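PDB 6VAP: thioesterase from Streptomyces sp. WAC02707, which probably hydrolyses aberrant or stalled acyl groups from carrier proteins of the borrelidin polyketide synthase, as type II thioesterases do. Local coordinates for residues T8-Q16 with L76-R87. Residues are numbered along the deposited sequence; the frame is centred on the assembly and turned at random.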
loop_
_atom_site.group_PDB
_atom_site.type_symbol
_atom_site.label_atom_id
_atom_site.label_comp_id
_atom_site.label_asym_id
_atom_site.label_seq_id
_atom_site.Cartn_x
_atom_site.Cartn_y
_atom_site.Cartn_z
ATOM N N THR A 8 -23.005 -1.487 1.374
ATOM C CA THR A 8 -21.604 -1.808 1.621
ATOM C C THR A 8 -21.429 -2.603 2.913
ATOM O O THR A 8 -22.316 -2.605 3.766
ATOM C CB THR A 8 -20.725 -0.540 1.713
ATOM O OG1 THR A 8 -20.820 0.018 3.035
ATOM C CG2 THR A 8 -21.140 0.493 0.670
ATOM N N HIS A 9 -20.281 -3.271 3.051
ATOM C CA HIS A 9 -19.951 -4.021 4.262
ATOM C C HIS A 9 -18.498 -3.740 4.617
ATOM O O HIS A 9 -17.600 -3.981 3.806
ATOM C CB HIS A 9 -20.181 -5.530 4.079
ATOM C CG HIS A 9 -21.372 -5.861 3.231
ATOM N ND1 HIS A 9 -21.380 -5.697 1.860
ATOM C CD2 HIS A 9 -22.597 -6.339 3.559
ATOM C CE1 HIS A 9 -22.556 -6.064 1.382
ATOM N NE2 HIS A 9 -23.313 -6.456 2.391
ATOM N N SER A 10 -18.264 -3.229 5.822
ATOM C CA SER A 10 -16.921 -2.923 6.290
ATOM C C SER A 10 -16.706 -3.512 7.684
ATOM O O SER A 10 -17.646 -3.692 8.465
ATOM C CB SER A 10 -16.659 -1.398 6.317
ATOM O OG SER A 10 -17.086 -0.757 5.122
ATOM N N ASP A 11 -15.456 -3.799 7.998
ATOM C CA ASP A 11 -15.052 -4.242 9.322
ATOM C C ASP A 11 -13.988 -3.273 9.847
ATOM O O ASP A 11 -13.705 -2.231 9.245
ATOM C CB ASP A 11 -14.551 -5.690 9.281
ATOM C CG ASP A 11 -13.444 -5.906 8.263
ATOM O OD1 ASP A 11 -12.418 -5.215 8.345
ATOM O OD2 ASP A 11 -13.608 -6.773 7.380
ATOM N N VAL A 12 -13.401 -3.622 10.992
ATOM C CA VAL A 12 -12.436 -2.740 11.634
ATOM C C VAL A 12 -11.233 -2.529 10.740
ATOM O O VAL A 12 -10.656 -1.430 10.716
ATOM C CB VAL A 12 -12.033 -3.311 13.010
ATOM C CG1 VAL A 12 -11.158 -4.547 12.852
ATOM C CG2 VAL A 12 -11.311 -2.253 13.828
ATOM N N TRP A 13 -10.852 -3.554 9.969
ATOM C CA TRP A 13 -9.662 -3.445 9.128
ATOM C C TRP A 13 -9.950 -2.928 7.718
ATOM O O TRP A 13 -9.157 -2.175 7.146
ATOM C CB TRP A 13 -8.972 -4.816 8.996
ATOM C CG TRP A 13 -8.150 -5.214 10.160
ATOM C CD1 TRP A 13 -8.533 -6.004 11.227
ATOM C CD2 TRP A 13 -6.764 -4.940 10.337
ATOM N NE1 TRP A 13 -7.468 -6.169 12.088
ATOM C CE2 TRP A 13 -6.365 -5.562 11.546
ATOM C CE3 TRP A 13 -5.809 -4.258 9.575
ATOM C CZ2 TRP A 13 -5.077 -5.468 12.036
ATOM C CZ3 TRP A 13 -4.516 -4.175 10.072
ATOM C CH2 TRP A 13 -4.174 -4.765 11.293
ATOM N N ILE A 14 -11.059 -3.351 7.133
ATOM C CA ILE A 14 -11.297 -3.216 5.701
ATOM C C ILE A 14 -12.489 -2.310 5.499
ATOM O O ILE A 14 -13.605 -2.664 5.891
ATOM C CB ILE A 14 -11.531 -4.579 5.029
ATOM C CG1 ILE A 14 -10.288 -5.470 5.241
ATOM C CG2 ILE A 14 -11.825 -4.380 3.552
ATOM C CD1 ILE A 14 -10.484 -6.906 4.872
ATOM N N ARG A 15 -12.269 -1.168 4.857
ATOM C CA ARG A 15 -13.315 -0.178 4.639
ATOM C C ARG A 15 -13.728 -0.222 3.171
ATOM O O ARG A 15 -12.899 -0.016 2.276
ATOM C CB ARG A 15 -12.833 1.220 5.027
ATOM C CG ARG A 15 -12.230 1.311 6.433
ATOM C CD ARG A 15 -13.285 0.971 7.497
ATOM N NE ARG A 15 -12.660 0.607 8.767
ATOM C CZ ARG A 15 -12.485 1.434 9.790
ATOM N NH1 ARG A 15 -12.885 2.694 9.699
ATOM N NH2 ARG A 15 -11.909 0.989 10.906
ATOM N N GLN A 16 -15.002 -0.479 2.927
ATOM C CA GLN A 16 -15.593 -0.518 1.591
ATOM C C GLN A 16 -16.464 0.728 1.474
ATOM O O GLN A 16 -17.565 0.786 2.030
ATOM C CB GLN A 16 -16.400 -1.804 1.425
ATOM C CG GLN A 16 -17.020 -1.988 0.050
ATOM C CD GLN A 16 -17.879 -3.231 -0.042
ATOM O OE1 GLN A 16 -18.165 -3.868 0.959
ATOM N NE2 GLN A 16 -18.292 -3.580 -1.247
ATOM N N LEU A 76 1.720 -6.277 10.849
ATOM C CA LEU A 76 0.591 -5.743 10.086
ATOM C C LEU A 76 0.054 -6.785 9.113
ATOM O O LEU A 76 -1.157 -7.021 9.034
ATOM C CB LEU A 76 0.990 -4.470 9.329
ATOM C CG LEU A 76 0.808 -3.158 10.098
ATOM C CD1 LEU A 76 1.694 -2.069 9.467
ATOM C CD2 LEU A 76 -0.616 -2.730 10.123
ATOM N N ALA A 77 0.942 -7.383 8.323
ATOM C CA ALA A 77 0.533 -8.401 7.358
ATOM C C ALA A 77 -0.072 -9.639 8.022
ATOM O O ALA A 77 -1.107 -10.154 7.579
ATOM C CB ALA A 77 1.731 -8.817 6.515
ATOM N N ASN A 78 0.594 -10.167 9.043
ATOM C CA ASN A 78 0.113 -11.383 9.664
ATOM C C ASN A 78 -1.265 -11.184 10.263
ATOM O O ASN A 78 -2.103 -12.083 10.197
ATOM C CB ASN A 78 1.111 -11.821 10.713
ATOM C CG ASN A 78 2.337 -12.483 10.114
ATOM O OD1 ASN A 78 2.311 -12.966 8.985
ATOM N ND2 ASN A 78 3.440 -12.499 10.886
ATOM N N GLN A 79 -1.514 -10.032 10.888
ATOM C CA GLN A 79 -2.848 -9.746 11.418
ATOM C C GLN A 79 -3.846 -9.463 10.293
ATOM O O GLN A 79 -5.027 -9.845 10.381
ATOM C CB GLN A 79 -2.779 -8.544 12.378
ATOM C CG GLN A 79 -2.119 -8.852 13.698
ATOM C CD GLN A 79 -2.385 -7.785 14.740
ATOM O OE1 GLN A 79 -3.471 -7.227 14.812
ATOM N NE2 GLN A 79 -1.393 -7.499 15.545
ATOM N N LEU A 80 -3.393 -8.792 9.230
ATOM C CA LEU A 80 -4.321 -8.366 8.195
ATOM C C LEU A 80 -4.688 -9.507 7.259
ATOM O O LEU A 80 -5.812 -9.538 6.751
ATOM C CB LEU A 80 -3.702 -7.212 7.416
ATOM C CG LEU A 80 -4.402 -6.732 6.178
ATOM C CD1 LEU A 80 -5.839 -6.281 6.502
ATOM C CD2 LEU A 80 -3.587 -5.577 5.573
ATOM N N PHE A 81 -3.784 -10.460 7.045
ATOM C CA PHE A 81 -4.035 -11.472 6.026
ATOM C C PHE A 81 -5.271 -12.287 6.310
ATOM O O PHE A 81 -6.083 -12.435 5.381
ATOM C CB PHE A 81 -2.810 -12.363 5.861
ATOM C CG PHE A 81 -2.910 -13.294 4.684
ATOM C CD1 PHE A 81 -3.190 -12.803 3.403
ATOM C CD2 PHE A 81 -2.719 -14.653 4.846
ATOM C CE1 PHE A 81 -3.295 -13.657 2.336
ATOM C CE2 PHE A 81 -2.803 -15.504 3.761
ATOM C CZ PHE A 81 -3.099 -15.004 2.511
ATOM N N PRO A 82 -5.461 -12.876 7.508
ATOM C CA PRO A 82 -6.687 -13.649 7.761
ATOM C C PRO A 82 -7.949 -12.862 7.527
ATOM O O PRO A 82 -8.966 -13.434 7.117
ATOM C CB PRO A 82 -6.556 -14.057 9.237
ATOM C CG PRO A 82 -5.147 -13.723 9.633
ATOM C CD PRO A 82 -4.642 -12.714 8.727
ATOM N N VAL A 83 -7.930 -11.568 7.820
ATOM C CA VAL A 83 -9.108 -10.739 7.599
ATOM C C VAL A 83 -9.363 -10.587 6.108
ATOM O O VAL A 83 -10.486 -10.781 5.631
ATOM C CB VAL A 83 -8.935 -9.369 8.274
ATOM C CG1 VAL A 83 -10.182 -8.522 8.103
ATOM C CG2 VAL A 83 -8.620 -9.575 9.773
ATOM N N LEU A 84 -8.326 -10.207 5.349
ATOM C CA LEU A 84 -8.485 -10.117 3.901
ATOM C C LEU A 84 -8.817 -11.464 3.292
ATOM O O LEU A 84 -9.562 -11.519 2.313
ATOM C CB LEU A 84 -7.226 -9.561 3.250
ATOM C CG LEU A 84 -7.088 -8.046 3.356
ATOM C CD1 LEU A 84 -5.653 -7.683 3.036
ATOM C CD2 LEU A 84 -8.068 -7.333 2.403
ATOM N N ARG A 85 -8.279 -12.552 3.851
ATOM C CA ARG A 85 -8.609 -13.893 3.369
ATOM C C ARG A 85 -10.119 -14.137 3.357
ATOM O O ARG A 85 -10.665 -14.664 2.380
ATOM C CB ARG A 85 -7.921 -14.941 4.239
ATOM C CG ARG A 85 -6.504 -15.239 3.849
ATOM C CD ARG A 85 -6.089 -16.631 4.310
ATOM N NE ARG A 85 -6.647 -17.658 3.442
ATOM C CZ ARG A 85 -6.109 -18.858 3.270
ATOM N NH1 ARG A 85 -4.993 -19.179 3.919
ATOM N NH2 ARG A 85 -6.688 -19.737 2.457
ATOM N N ALA A 86 -10.811 -13.777 4.443
ATOM C CA ALA A 86 -12.250 -14.026 4.529
ATOM C C ALA A 86 -13.060 -13.192 3.540
ATOM O O ALA A 86 -14.199 -13.547 3.234
ATOM C CB ALA A 86 -12.740 -13.755 5.954
ATOM N N ARG A 87 -12.504 -12.096 3.040
ATOM C CA ARG A 87 -13.173 -11.218 2.090
ATOM C C ARG A 87 -12.711 -11.428 0.659
ATOM O O ARG A 87 -13.465 -11.133 -0.276
ATOM C CB ARG A 87 -12.914 -9.751 2.436
ATOM C CG ARG A 87 -13.580 -9.285 3.697
ATOM C CD ARG A 87 -13.610 -7.776 3.731
ATOM N NE ARG A 87 -14.554 -7.230 2.750
ATOM C CZ ARG A 87 -15.413 -6.252 3.002
ATOM N NH1 ARG A 87 -15.473 -5.708 4.208
ATOM N NH2 ARG A 87 -16.205 -5.816 2.038
HETATM O O HOH W 1 -15.586 -7.745 6.263
#
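Trp13 lays one face of its indole over Leu80 of the helix, with Leu80 CD1 3.7 Å from Trp13 CE3. At the ring's edge, near its plane, come Leu76 CD2 and the amide oxygen of Gln79, whose amide plane stands 78° to the indole; Val83 CG2 approaches Trp13 CD1 obliquely. Ile14 follows: with CG1 anti to its carbonyl carbon (chi1 -60°), it pushes CD1 between Val83, Leu84 and Arg87, and the 3.5 Å from Ile14 CD1 to Leu84 CD2 is tight. In this alpha/beta-hydrolase fold the contact joins the outermost strand, 14-15, antiparallel to 52-56, to helix 73-87, which lies against one face of the sheet. Arg87 bends at chi3 (71°) across Ile14, whose CG2 lies over one guanidinium face. Arg87 NH1 and NH2 grip His9 O end-on, Arg87 NH1 at 2.8 Å. Arg87 NH2 also donates to Gln16 OE1 at 3.0 Å; Gln16 OE1 accepts from His9 N as well, which reaches it from the opposite face of the amide plane. Asp11 OD2 adds a long salt bridge to Arg87 NH1 (3.8 Å), and a water links the two, weakly on the arginine side. Asp11 OD1 meanwhile accepts from Ile14 N, three residues on, as in an Asx motif.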